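Local structure of SusD homolog (4F53) at residues P41-F46 / Y93-P98; I87-F92 / M478-D483; L267-N272 / E390-P395; G293-G298 / N315-G320. The protein probably binds glycans, perhaps mucin O-glycans, at the bacterial surface, as a SusD-like outer membrane lipoprotein. One frame throughout, in Å; residues are numbered along the deposited sequence. Where two conformers were deposited one is given.

Contact 1: P41-F46 / Y93-P98; sequences PEQENF and YSKFYP
Phe46 and Lys95 mark the nearest approach of the two backbones, yet their CA atoms remain 10.1 Å apart, so the start of helix 44-58 and the middle of helix 82-106 meet only through side chains. Phe46, with CG anti to its own nitrogen (chi1 179°), sends its ring out toward the other helix; Lys95 comes the opposite way, and the two side chains overlap side by side, pointing in contrary senses. The lysine methylenes lie across the ring. Lys95 CE stands over one face, 3.9 Å from the Phe46 centroid and 17° off the normal, a CH-pi contact, while Lys95 CD comes down beside Phe46 CD2 at 3.8 Å. The contact joins two helices of the TPR-like, mainly helical architecture of this SusD homolog, and the Phe46 ring also meets Phe92 edge-to-face and touches Ile87 and Asp91, all on helix 82-106. The ammonium group has moved beyond the ring. A bend at the last lysine torsion (chi4 -76°) turns NZ aside, and with Lys95 NZ 5.0 Å from the Phe46 centroid any cation-pi attraction is weak at most. In the conformer of Gln43 given here, one of two modelled, NZ instead donates to the side-chain oxygen, with 2.6 Å between Lys95 NZ and Gln43 OE1; the nitrogen is somewhat tilted from the carbonyl plane. For the other conformer this bond is doubtful. Gln43 also takes the N-cap position of helix 44-58, where Phe46 N donates to Gln43 O at 3.0 Å.

Contact 2: I87-F92 / M478-D483; sequences IPFNDF and MPYPTD
Phe89 packs against Pro481 and Tyr480, turning CD2 and CG toward the proline and CZ, at the far end of its ring, toward the tyrosine. With CG anti to the backbone nitrogen (chi1 -166°), the phenyl group projects from helix 82-106 and runs roughly perpendicular to the proline side chain. The tightest point is Phe89 CD2 against Pro481 CD, 3.5 Å; further in, Phe89 CB lies 3.9 Å from Pro481 CG. Beyond the proline, Phe89 CZ reaches Tyr480 CD1 at 4.3 Å, and the two rings meet obliquely, their planes at 48°. An alanine here would keep CB but lack the ring that touches Pro481 CD and Tyr480 CD1, and would probably leave a gap between helix 82-106 and the chain that leads into helix 482-487. Asn90, one residue on, passes alongside Pro481 in the opposite direction. Its first torsion (chi1 -71°) sets CG beside the backbone nitrogen, which brings Asn90 OD1 to 3.6 Å from Pro481 CG. The other half of that amide has a proper mate, since ND2 donates to Glu484 OE2, while the Tyr480 hydroxyl is engaged with Pro133 O. No hydrogen bond joins the two segments directly. The contact thus rests on apolar fit, probably at some cost: Asn90 OD1 is buried against proline carbons with no hydrogen-bond partner in the model, and the ND2 bond to Glu484 probably helps fix how the amide is turned.

Contact 3: L267-N272 / E390-P395; sequences LTCYMN and EAYKDP
The Tyr392 ring has Cys269 SG at an oblique position and the backbone nitrogen of Asp394 above one face, offset toward the rim. The sulfur lies 5.2 Å from the Tyr392 centroid and 69° off the normal, a sulfur-aromatic contact well away from the ring axis. It leans mainly on the root of the side chain: Cys269 SG is 3.7 Å from Tyr392 CB and 4.0 Å from Tyr392 CD1. On the helix, Cys269 holds SG anti to its carbonyl carbon (chi1 -80°), and this directs the thiol out toward the loop. The backbones are close at this point, with the CA atoms of Cys269 and Tyr392 6.6 Å apart. To one side a water bridges them without help from any side chain; it donates to Cys269 O at 2.7 Å and accepts from Glu390 N at 3.1 Å. Gly304 ties the same two pieces together a second time, its nitrogen bonded to Thr268 OG1 and its oxygen weakly to the Tyr392 hydroxyl. Segment 390-395 belongs to the long connection between helices 379-383 and 423-438, and it covers the Cys269 side of helix 265-273, whose Leu267, Tyr270 and Met271 pack on helix 423-438.

Contact 4: G293-G298 / N315-G320; sequences GNAYTG and NSWSQG
Tyr296 and Trp317 bring the two backbones nearest, their CA atoms 8.9 Å apart. Segment 293-298 starts at Gly293, whose positive phi closes helix 288-291 in a Schellman motif. Asn315 to Ser318 form a type I beta turn, in which Asn315 O accepts from both Ser318 N and, at 2.6 Å, Ser318 OG. Trp317 bridges the gap: with CG beside its backbone nitrogen (chi1 -60°), the indole reaches over with its six-membered ring leading. Trp317 CH2 meets Ala295 CB at 3.7 Å, and Trp317 CZ3 lies 3.8 Å from Tyr296 CA. CZ3 also stands at the edge of the tyrosine ring, near its plane. One face of that ring is covered by Gly298 N, 3.5 Å above its centre, and the hydroxyl bonds to Glu299 O, so the tyrosine is gripped by its own loop. A serine in place of Trp317 would probably leave Ala295 CB and Tyr296 CA without the indole they pack on and open a gap between the segments. The contact lies at the surface, in the long connection from helix 288-291 to strand 332-335; Tyr296 packs back on Phe288 of that helix, and Gly320 shares backbone hydrogen bonds with Thr287, just before helix 288-291.

How the contacts relate
From the N terminus, contact 1 closes the first loop, joining the start of helix 44-58 to helix 82-106. Contact 2 begins inside that loop, on the same helix 82-106, and reaches far ahead to 478-483, so the two cross; they also touch, through Phe46 on helix 82-106. Within the great loop of contact 2 lies contact 3, which brings 390-395 back onto helix 265-273, and nested inside it is the short loop of contact 4. These inner two also touch, Pro395 O lying 3.6 Å from Tyr296 CE1. Contacts 1 and 3, centres about 35 Å apart, lie on opposite sides of the chain's centre.

Contact 1: P41-F46 / Y93-P98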
loop_
_atom_site.group_PDB
_atom_site.type_symbol
_atom_site.label_atom_id
_atom_site.label_comp_id
_atom_site.label_asym_id
_atom_site.label_seq_id
_atom_site.Cartn_x
_atom_site.Cartn_y
_atom_site.Cartn_z
ATOM N N PRO A 41 -5.839 -3.237 -8.369
ATOM C CA PRO A 41 -6.292 -3.286 -9.775
ATOM C C PRO A 41 -5.230 -3.541 -10.831
ATOM O O PRO A 41 -4.131 -3.019 -10.780
ATOM C CB PRO A 41 -6.968 -1.935 -9.999
ATOM C CG PRO A 41 -6.623 -1.102 -8.794
ATOM C CD PRO A 41 -6.360 -2.031 -7.678
ATOM N N GLU A 42 -5.601 -4.389 -11.789
ATOM C CA GLU A 42 -4.793 -4.804 -12.919
ATOM C C GLU A 42 -4.845 -3.793 -14.078
ATOM O O GLU A 42 -3.809 -3.601 -14.730
ATOM C CB GLU A 42 -5.255 -6.174 -13.405
ATOM C CG GLU A 42 -4.401 -6.715 -14.530
ATOM C CD GLU A 42 -4.827 -8.041 -15.116
ATOM O OE1 GLU A 42 -5.327 -8.901 -14.357
ATOM O OE2 GLU A 42 -4.626 -8.232 -16.334
ATOM N N GLN A 43 -6.040 -3.187 -14.345
ATOM C CA GLN A 43 -6.233 -2.221 -15.425
ATOM C C GLN A 43 -5.119 -1.175 -15.335
ATOM O O GLN A 43 -5.030 -0.450 -14.330
ATOM C CB GLN A 43 -7.641 -1.598 -15.354
ATOM C CG GLN A 43 -8.096 -0.905 -16.653
ATOM C CD GLN A 43 -9.394 -0.131 -16.480
ATOM O OE1 GLN A 43 -10.049 -0.201 -15.447
ATOM N NE2 GLN A 43 -9.794 0.644 -17.483
ATOM N N GLU A 44 -4.228 -1.175 -16.347
ATOM C CA GLU A 44 -3.028 -0.345 -16.425
ATOM C C GLU A 44 -3.304 1.149 -16.310
ATOM O O GLU A 44 -2.513 1.816 -15.664
ATOM C CB GLU A 44 -2.188 -0.652 -17.685
ATOM C CG GLU A 44 -2.905 -0.400 -19.002
ATOM C CD GLU A 44 -2.105 -0.682 -20.258
ATOM O OE1 GLU A 44 -1.447 -1.745 -20.326
ATOM O OE2 GLU A 44 -2.180 0.137 -21.198
ATOM N N ASN A 45 -4.409 1.659 -16.880
ATOM C CA ASN A 45 -4.728 3.085 -16.829
ATOM C C ASN A 45 -5.440 3.462 -15.518
ATOM O O ASN A 45 -5.810 4.622 -15.340
ATOM C CB ASN A 45 -5.547 3.531 -18.064
ATOM C CG ASN A 45 -6.781 2.712 -18.362
ATOM O OD1 ASN A 45 -6.716 1.497 -18.586
ATOM N ND2 ASN A 45 -7.918 3.378 -18.479
ATOM N N PHE A 46 -5.637 2.508 -14.601
ATOM C CA PHE A 46 -6.245 2.796 -13.312
ATOM C C PHE A 46 -5.159 2.600 -12.273
ATOM O O PHE A 46 -4.890 3.500 -11.478
ATOM C CB PHE A 46 -7.488 1.932 -13.032
ATOM C CG PHE A 46 -8.146 2.179 -11.686
ATOM C CD1 PHE A 46 -8.364 3.480 -11.220
ATOM C CD2 PHE A 46 -8.619 1.118 -10.920
ATOM C CE1 PHE A 46 -8.977 3.705 -9.989
ATOM C CE2 PHE A 46 -9.251 1.350 -9.704
ATOM C CZ PHE A 46 -9.421 2.641 -9.247
ATOM N N TYR A 93 -15.500 3.899 -6.968
ATOM C CA TYR A 93 -16.962 3.793 -6.840
ATOM C C TYR A 93 -17.607 3.330 -8.155
ATOM O O TYR A 93 -18.448 2.439 -8.107
ATOM C CB TYR A 93 -17.586 5.117 -6.348
ATOM C CG TYR A 93 -17.359 5.343 -4.866
ATOM C CD1 TYR A 93 -16.134 5.815 -4.388
ATOM C CD2 TYR A 93 -18.352 5.043 -3.935
ATOM C CE1 TYR A 93 -15.914 6.003 -3.027
ATOM C CE2 TYR A 93 -18.141 5.229 -2.571
ATOM C CZ TYR A 93 -16.927 5.721 -2.124
ATOM O OH TYR A 93 -16.713 5.882 -0.786
ATOM N N SER A 94 -17.186 3.892 -9.317
ATOM C CA SER A 94 -17.686 3.552 -10.668
ATOM C C SER A 94 -17.384 2.111 -11.049
ATOM O O SER A 94 -18.181 1.449 -11.724
ATOM C CB SER A 94 -17.039 4.448 -11.725
ATOM O OG SER A 94 -17.205 5.823 -11.434
ATOM N N LYS A 95 -16.197 1.647 -10.657
ATOM C CA LYS A 95 -15.748 0.311 -11.023
ATOM C C LYS A 95 -16.238 -0.759 -10.055
ATOM O O LYS A 95 -16.436 -1.893 -10.492
ATOM C CB LYS A 95 -14.219 0.258 -11.127
ATOM C CG LYS A 95 -13.682 1.086 -12.285
ATOM C CD LYS A 95 -12.171 1.141 -12.215
ATOM C CE LYS A 95 -11.601 2.169 -13.154
ATOM N NZ LYS A 95 -11.637 1.693 -14.551
ATOM N N PHE A 96 -16.414 -0.429 -8.759
ATOM C CA PHE A 96 -16.811 -1.430 -7.771
ATOM C C PHE A 96 -18.333 -1.615 -7.612
ATOM O O PHE A 96 -18.824 -2.755 -7.697
ATOM C CB PHE A 96 -16.186 -1.133 -6.369
ATOM C CG PHE A 96 -16.328 -2.291 -5.408
ATOM C CD1 PHE A 96 -17.473 -2.429 -4.615
ATOM C CD2 PHE A 96 -15.346 -3.277 -5.333
ATOM C CE1 PHE A 96 -17.635 -3.542 -3.783
ATOM C CE2 PHE A 96 -15.498 -4.381 -4.490
ATOM C CZ PHE A 96 -16.657 -4.528 -3.748
ATOM N N TYR A 97 -19.047 -0.530 -7.279
ATOM C CA TYR A 97 -20.444 -0.592 -6.858
ATOM C C TYR A 97 -21.472 -1.102 -7.878
ATOM O O TYR A 97 -22.298 -1.911 -7.434
ATOM C CB TYR A 97 -20.903 0.714 -6.220
ATOM C CG TYR A 97 -20.471 0.769 -4.767
ATOM C CD1 TYR A 97 -21.029 -0.083 -3.819
ATOM C CD2 TYR A 97 -19.430 1.600 -4.359
ATOM C CE1 TYR A 97 -20.609 -0.065 -2.491
ATOM C CE2 TYR A 97 -19.033 1.659 -3.024
ATOM C CZ TYR A 97 -19.616 0.816 -2.092
ATOM O OH TYR A 97 -19.194 0.831 -0.772
ATOM N N PRO A 98 -21.472 -0.773 -9.193
ATOM C CA PRO A 98 -22.497 -1.365 -10.073
ATOM C C PRO A 98 -22.456 -2.908 -10.045
ATOM O O PRO A 98 -23.514 -3.518 -9.894
ATOM C CB PRO A 98 -22.165 -0.780 -11.451
ATOM C CG PRO A 98 -21.466 0.495 -11.153
ATOM C CD PRO A 98 -20.625 0.176 -9.944
#

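Contact 2: I87-F92 / M478-D483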
loop_
_atom_site.group_PDB
_atom_site.type_symbol
_atom_site.label_atom_id
_atom_site.label_comp_id
_atom_site.label_asym_id
_atom_site.label_seq_id
_atom_site.Cartn_x
_atom_site.Cartn_y
_atom_site.Cartn_z
ATOM N N ILE A 87 -9.507 10.410 -10.061
ATOM C CA ILE A 87 -9.308 8.980 -10.247
ATOM C C ILE A 87 -9.232 8.166 -8.925
ATOM O O ILE A 87 -9.969 7.176 -8.878
ATOM C CB ILE A 87 -8.100 8.711 -11.202
ATOM C CG1 ILE A 87 -8.401 9.350 -12.572
ATOM C CG2 ILE A 87 -7.811 7.181 -11.371
ATOM C CD1 ILE A 87 -7.203 9.614 -13.424
ATOM N N PRO A 88 -8.442 8.511 -7.840
ATOM C CA PRO A 88 -8.414 7.631 -6.657
ATOM C C PRO A 88 -9.679 7.643 -5.799
ATOM O O PRO A 88 -9.730 6.924 -4.783
ATOM C CB PRO A 88 -7.221 8.161 -5.848
ATOM C CG PRO A 88 -6.453 9.034 -6.786
ATOM C CD PRO A 88 -7.480 9.619 -7.676
ATOM N N PHE A 89 -10.688 8.460 -6.173
ATOM C CA PHE A 89 -11.939 8.533 -5.433
ATOM C C PHE A 89 -13.062 7.944 -6.285
ATOM O O PHE A 89 -13.459 6.802 -6.054
ATOM C CB PHE A 89 -12.247 9.984 -4.998
ATOM C CG PHE A 89 -13.332 10.147 -3.950
ATOM C CD1 PHE A 89 -13.303 9.408 -2.767
ATOM C CD2 PHE A 89 -14.352 11.072 -4.121
ATOM C CE1 PHE A 89 -14.301 9.570 -1.797
ATOM C CE2 PHE A 89 -15.336 11.242 -3.142
ATOM C CZ PHE A 89 -15.306 10.492 -1.987
ATOM N N ASN A 90 -13.493 8.688 -7.311
ATOM C CA ASN A 90 -14.592 8.377 -8.225
ATOM C C ASN A 90 -14.450 7.057 -8.953
ATOM O O ASN A 90 -15.444 6.351 -9.069
ATOM C CB ASN A 90 -14.788 9.495 -9.268
ATOM C CG ASN A 90 -15.355 10.770 -8.688
ATOM O OD1 ASN A 90 -14.681 11.509 -7.965
ATOM N ND2 ASN A 90 -16.613 11.060 -8.992
ATOM N N ASP A 91 -13.247 6.721 -9.461
ATOM C CA ASP A 91 -13.063 5.502 -10.236
ATOM C C ASP A 91 -13.225 4.240 -9.399
ATOM O O ASP A 91 -13.706 3.254 -9.938
ATOM C CB ASP A 91 -11.734 5.508 -11.000
ATOM C CG ASP A 91 -11.697 6.430 -12.211
ATOM O OD1 ASP A 91 -12.456 7.439 -12.227
ATOM O OD2 ASP A 91 -10.914 6.151 -13.139
ATOM N N PHE A 92 -12.926 4.261 -8.093
ATOM C CA PHE A 92 -13.192 3.081 -7.261
ATOM C C PHE A 92 -14.695 2.828 -7.124
ATOM O O PHE A 92 -15.113 1.678 -7.222
ATOM C CB PHE A 92 -12.559 3.185 -5.879
ATOM C CG PHE A 92 -11.115 2.751 -5.848
ATOM C CD1 PHE A 92 -10.767 1.411 -6.017
ATOM C CD2 PHE A 92 -10.103 3.674 -5.631
ATOM C CE1 PHE A 92 -9.432 1.011 -5.979
ATOM C CE2 PHE A 92 -8.773 3.267 -5.573
ATOM C CZ PHE A 92 -8.447 1.944 -5.759
HETATM N N MSE A 478 -5.526 12.678 0.482
HETATM C CA MSE A 478 -5.856 13.353 -0.758
HETATM C C MSE A 478 -7.051 14.234 -0.489
HETATM O O MSE A 478 -7.926 13.830 0.290
HETATM C CB MSE A 478 -6.146 12.343 -1.893
HETATM C CG MSE A 478 -4.899 11.602 -2.364
HETATM SE SE MSE A 478 -3.643 12.719 -3.338
HETATM C CE MSE A 478 -4.751 13.240 -4.874
ATOM N N PRO A 479 -7.114 15.443 -1.104
ATOM C CA PRO A 479 -8.309 16.276 -0.930
ATOM C C PRO A 479 -9.457 15.743 -1.781
ATOM O O PRO A 479 -9.216 15.075 -2.785
ATOM C CB PRO A 479 -7.843 17.654 -1.395
ATOM C CG PRO A 479 -6.773 17.382 -2.398
ATOM C CD PRO A 479 -6.160 16.045 -2.068
ATOM N N TYR A 480 -10.701 16.024 -1.390
ATOM C CA TYR A 480 -11.866 15.573 -2.154
ATOM C C TYR A 480 -11.887 16.214 -3.537
ATOM O O TYR A 480 -11.575 17.403 -3.648
ATOM C CB TYR A 480 -13.186 15.893 -1.408
ATOM C CG TYR A 480 -13.335 15.165 -0.090
ATOM C CD1 TYR A 480 -13.271 13.774 -0.027
ATOM C CD2 TYR A 480 -13.592 15.860 1.090
ATOM C CE1 TYR A 480 -13.413 13.099 1.180
ATOM C CE2 TYR A 480 -13.737 15.192 2.304
ATOM C CZ TYR A 480 -13.631 13.811 2.343
ATOM O OH TYR A 480 -13.771 13.130 3.521
ATOM N N PRO A 481 -12.246 15.464 -4.607
ATOM C CA PRO A 481 -12.336 16.083 -5.951
ATOM C C PRO A 481 -13.298 17.288 -5.960
ATOM O O PRO A 481 -14.368 17.234 -5.334
ATOM C CB PRO A 481 -12.843 14.942 -6.839
ATOM C CG PRO A 481 -12.450 13.683 -6.116
ATOM C CD PRO A 481 -12.611 14.031 -4.648
ATOM N N THR A 482 -12.898 18.387 -6.664
ATOM C CA THR A 482 -13.652 19.642 -6.776
ATOM C C THR A 482 -15.080 19.394 -7.311
ATOM O O THR A 482 -16.009 20.084 -6.902
ATOM C CB THR A 482 -12.872 20.679 -7.633
ATOM O OG1 THR A 482 -13.672 21.845 -7.824
ATOM C CG2 THR A 482 -12.403 20.134 -8.994
ATOM N N ASP A 483 -15.249 18.403 -8.210
ATOM C CA ASP A 483 -16.530 18.039 -8.840
ATOM C C ASP A 483 -17.538 17.519 -7.841
ATOM O O ASP A 483 -18.741 17.641 -8.081
ATOM C CB ASP A 483 -16.326 16.968 -9.934
ATOM C CG ASP A 483 -15.871 17.483 -11.292
ATOM O OD1 ASP A 483 -16.218 18.634 -11.641
ATOM O OD2 ASP A 483 -15.213 16.707 -12.037
#

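Contact 3: L267-N272 / E390-P395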
loop_
_atom_site.group_PDB
_atom_site.type_symbol
_atom_site.label_atom_id
_atom_site.label_comp_id
_atom_site.label_asym_id
_atom_site.label_seq_id
_atom_site.Cartn_x
_atom_site.Cartn_y
_atom_site.Cartn_z
ATOM N N LEU A 267 14.563 3.096 -1.397
ATOM C CA LEU A 267 14.564 1.643 -1.386
ATOM C C LEU A 267 15.972 1.084 -1.636
ATOM O O LEU A 267 16.373 0.177 -0.917
ATOM C CB LEU A 267 13.543 1.120 -2.417
ATOM C CG LEU A 267 13.044 -0.323 -2.317
ATOM C CD1 LEU A 267 12.440 -0.652 -0.949
ATOM C CD2 LEU A 267 12.020 -0.590 -3.375
ATOM N N THR A 268 16.751 1.652 -2.583
ATOM C CA THR A 268 18.112 1.174 -2.798
ATOM C C THR A 268 19.041 1.634 -1.637
ATOM O O THR A 268 19.969 0.903 -1.307
ATOM C CB THR A 268 18.655 1.527 -4.202
ATOM O OG1 THR A 268 18.673 2.939 -4.374
ATOM C CG2 THR A 268 17.841 0.856 -5.340
ATOM N N CYS A 269 18.769 2.775 -0.980
ATOM C CA CYS A 269 19.575 3.225 0.167
ATOM C C CYS A 269 19.525 2.206 1.326
ATOM O O CYS A 269 20.570 1.831 1.847
ATOM C CB CYS A 269 19.140 4.606 0.634
ATOM S SG CYS A 269 19.807 5.949 -0.370
ATOM N N TYR A 270 18.317 1.760 1.705
ATOM C CA TYR A 270 18.145 0.777 2.776
ATOM C C TYR A 270 18.683 -0.589 2.381
ATOM O O TYR A 270 19.395 -1.210 3.151
ATOM C CB TYR A 270 16.656 0.621 3.153
ATOM C CG TYR A 270 16.129 1.717 4.056
ATOM C CD1 TYR A 270 16.320 1.664 5.432
ATOM C CD2 TYR A 270 15.389 2.781 3.540
ATOM C CE1 TYR A 270 15.827 2.661 6.272
ATOM C CE2 TYR A 270 14.880 3.781 4.373
ATOM C CZ TYR A 270 15.109 3.716 5.739
ATOM O OH TYR A 270 14.598 4.653 6.581
HETATM N N MSE A 271 18.345 -1.043 1.162
HETATM C CA MSE A 271 18.671 -2.392 0.710
HETATM C C MSE A 271 20.134 -2.557 0.385
HETATM O O MSE A 271 20.659 -3.631 0.658
HETATM C CB MSE A 271 17.744 -2.820 -0.414
HETATM C CG MSE A 271 16.312 -2.949 0.099
HETATM SE SE MSE A 271 15.084 -3.465 -1.278
HETATM C CE MSE A 271 15.557 -5.289 -1.372
ATOM N N ASN A 272 20.822 -1.492 -0.056
ATOM C CA ASN A 272 22.286 -1.519 -0.251
ATOM C C ASN A 272 22.983 -1.558 1.106
ATOM O O ASN A 272 23.861 -2.378 1.289
ATOM C CB ASN A 272 22.790 -0.315 -1.082
ATOM C CG ASN A 272 22.529 -0.487 -2.554
ATOM O OD1 ASN A 272 22.335 -1.587 -3.043
ATOM N ND2 ASN A 272 22.562 0.576 -3.307
ATOM N N GLU A 390 23.471 4.967 4.497
ATOM C CA GLU A 390 24.349 6.066 4.106
ATOM C C GLU A 390 23.577 7.063 3.244
ATOM O O GLU A 390 22.456 6.777 2.802
ATOM C CB GLU A 390 25.574 5.505 3.357
ATOM C CG GLU A 390 26.728 5.263 4.304
ATOM C CD GLU A 390 27.381 3.898 4.238
ATOM O OE1 GLU A 390 27.782 3.480 3.125
ATOM O OE2 GLU A 390 27.562 3.283 5.316
ATOM N N ALA A 391 24.183 8.225 3.011
ATOM C CA ALA A 391 23.652 9.316 2.200
ATOM C C ALA A 391 23.411 8.870 0.746
ATOM O O ALA A 391 24.166 8.057 0.220
ATOM C CB ALA A 391 24.634 10.485 2.218
ATOM N N TYR A 392 22.390 9.416 0.100
ATOM C CA TYR A 392 22.146 9.118 -1.300
ATOM C C TYR A 392 23.028 10.016 -2.179
ATOM O O TYR A 392 22.938 11.243 -2.112
ATOM C CB TYR A 392 20.648 9.286 -1.641
ATOM C CG TYR A 392 20.351 9.182 -3.115
ATOM C CD1 TYR A 392 20.525 7.978 -3.800
ATOM C CD2 TYR A 392 19.902 10.286 -3.834
ATOM C CE1 TYR A 392 20.279 7.883 -5.174
ATOM C CE2 TYR A 392 19.626 10.197 -5.197
ATOM C CZ TYR A 392 19.825 8.995 -5.865
ATOM O OH TYR A 392 19.504 8.908 -7.195
ATOM N N LYS A 393 23.927 9.400 -2.954
ATOM C CA LYS A 393 24.797 10.122 -3.883
ATOM C C LYS A 393 24.199 9.966 -5.277
ATOM O O LYS A 393 24.208 8.849 -5.794
ATOM C CB LYS A 393 26.244 9.595 -3.827
ATOM C CG LYS A 393 26.975 9.870 -2.510
ATOM C CD LYS A 393 28.281 9.056 -2.384
ATOM C CE LYS A 393 29.507 9.696 -3.013
ATOM N NZ LYS A 393 30.715 8.830 -2.898
ATOM N N ASP A 394 23.604 11.047 -5.857
ATOM C CA ASP A 394 23.030 11.000 -7.211
ATOM C C ASP A 394 24.125 10.500 -8.222
ATOM O O ASP A 394 25.141 11.173 -8.406
ATOM C CB ASP A 394 22.444 12.378 -7.638
ATOM C CG ASP A 394 21.698 12.414 -8.976
ATOM O OD1 ASP A 394 21.871 11.468 -9.797
ATOM O OD2 ASP A 394 20.976 13.398 -9.223
ATOM N N PRO A 395 23.946 9.311 -8.860
ATOM C CA PRO A 395 24.998 8.801 -9.780
ATOM C C PRO A 395 25.197 9.641 -11.046
ATOM O O PRO A 395 26.206 9.473 -11.757
ATOM C CB PRO A 395 24.516 7.394 -10.130
ATOM C CG PRO A 395 23.040 7.424 -9.885
ATOM C CD PRO A 395 22.815 8.360 -8.748
HETATM O O HOH W 1 22.965 3.133 2.101
#

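Contact 4: G293-G298 / N315-G320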
loop_
_atom_site.group_PDB
_atom_site.type_symbol
_atom_site.label_atom_id
_atom_site.label_comp_id
_atom_site.label_asym_id
_atom_site.label_seq_id
_atom_site.Cartn_x
_atom_site.Cartn_y
_atom_site.Cartn_z
ATOM N N GLY A 293 24.514 6.223 -24.201
ATOM C CA GLY A 293 25.226 5.859 -25.417
ATOM C C GLY A 293 26.710 5.710 -25.123
ATOM O O GLY A 293 27.560 6.081 -25.942
ATOM N N ASN A 294 27.020 5.205 -23.908
ATOM C CA ASN A 294 28.347 4.959 -23.339
ATOM C C ASN A 294 29.107 6.242 -22.981
ATOM O O ASN A 294 30.311 6.174 -22.722
ATOM C CB ASN A 294 29.198 4.049 -24.219
ATOM C CG ASN A 294 28.927 2.603 -23.923
ATOM O OD1 ASN A 294 28.097 1.957 -24.576
ATOM N ND2 ASN A 294 29.553 2.096 -22.866
ATOM N N ALA A 295 28.402 7.385 -22.860
ATOM C CA ALA A 295 29.032 8.640 -22.429
ATOM C C ALA A 295 29.196 8.659 -20.890
ATOM O O ALA A 295 30.023 9.411 -20.375
ATOM C CB ALA A 295 28.222 9.835 -22.903
ATOM N N TYR A 296 28.423 7.810 -20.164
ATOM C CA TYR A 296 28.456 7.675 -18.701
ATOM C C TYR A 296 29.828 7.150 -18.229
ATOM O O TYR A 296 30.295 6.112 -18.714
ATOM C CB TYR A 296 27.326 6.744 -18.246
ATOM C CG TYR A 296 27.284 6.477 -16.757
ATOM C CD1 TYR A 296 26.929 7.481 -15.857
ATOM C CD2 TYR A 296 27.537 5.204 -16.252
ATOM C CE1 TYR A 296 26.892 7.240 -14.485
ATOM C CE2 TYR A 296 27.429 4.934 -14.889
ATOM C CZ TYR A 296 27.132 5.961 -14.005
ATOM O OH TYR A 296 27.072 5.705 -12.656
ATOM N N THR A 297 30.461 7.869 -17.279
ATOM C CA THR A 297 31.817 7.560 -16.789
ATOM C C THR A 297 31.831 6.795 -15.467
ATOM O O THR A 297 32.890 6.308 -15.053
ATOM C CB THR A 297 32.667 8.840 -16.654
ATOM O OG1 THR A 297 32.175 9.628 -15.570
ATOM C CG2 THR A 297 32.707 9.656 -17.934
ATOM N N GLY A 298 30.685 6.714 -14.806
ATOM C CA GLY A 298 30.578 6.014 -13.533
ATOM C C GLY A 298 30.465 4.507 -13.681
ATOM O O GLY A 298 30.765 3.940 -14.736
ATOM N N ASN A 315 17.353 14.913 -15.061
ATOM C CA ASN A 315 18.579 14.718 -15.834
ATOM C C ASN A 315 18.185 13.780 -16.990
ATOM O O ASN A 315 17.375 12.873 -16.753
ATOM C CB ASN A 315 19.669 14.125 -14.946
ATOM C CG ASN A 315 20.419 15.138 -14.123
ATOM O OD1 ASN A 315 20.694 16.263 -14.557
ATOM N ND2 ASN A 315 20.827 14.730 -12.938
ATOM N N SER A 316 18.656 14.025 -18.223
ATOM C CA SER A 316 18.252 13.221 -19.401
ATOM C C SER A 316 18.580 11.713 -19.302
ATOM O O SER A 316 18.011 10.941 -20.077
ATOM C CB SER A 316 18.849 13.779 -20.690
ATOM O OG SER A 316 20.260 13.650 -20.697
ATOM N N TRP A 317 19.472 11.297 -18.384
ATOM C CA TRP A 317 19.837 9.881 -18.246
ATOM C C TRP A 317 19.121 9.184 -17.090
ATOM O O TRP A 317 19.442 8.033 -16.795
ATOM C CB TRP A 317 21.364 9.707 -18.095
ATOM C CG TRP A 317 22.176 10.221 -19.253
ATOM C CD1 TRP A 317 21.717 10.593 -20.483
ATOM C CD2 TRP A 317 23.593 10.412 -19.278
ATOM N NE1 TRP A 317 22.748 11.060 -21.249
ATOM C CE2 TRP A 317 23.920 10.943 -20.543
ATOM C CE3 TRP A 317 24.626 10.168 -18.358
ATOM C CZ2 TRP A 317 25.241 11.245 -20.913
ATOM C CZ3 TRP A 317 25.930 10.487 -18.715
ATOM C CH2 TRP A 317 26.229 11.021 -19.977
ATOM N N SER A 318 18.104 9.847 -16.490
ATOM C CA SER A 318 17.308 9.361 -15.347
ATOM C C SER A 318 16.703 7.964 -15.509
ATOM O O SER A 318 16.549 7.262 -14.504
ATOM C CB SER A 318 16.178 10.333 -15.022
ATOM O OG SER A 318 16.736 11.546 -14.560
ATOM N N GLN A 319 16.357 7.548 -16.740
ATOM C CA GLN A 319 15.742 6.219 -16.926
ATOM C C GLN A 319 16.805 5.096 -16.865
ATOM O O GLN A 319 16.443 3.933 -16.800
ATOM C CB GLN A 319 14.884 6.160 -18.188
ATOM C CG GLN A 319 13.718 7.164 -18.140
ATOM C CD GLN A 319 12.889 7.219 -19.402
ATOM O OE1 GLN A 319 13.259 6.693 -20.453
ATOM N NE2 GLN A 319 11.723 7.827 -19.316
ATOM N N GLY A 320 18.082 5.470 -16.738
ATOM C CA GLY A 320 19.179 4.545 -16.500
ATOM C C GLY A 320 19.175 4.031 -15.061
ATOM O O GLY A 320 19.888 3.083 -14.747
#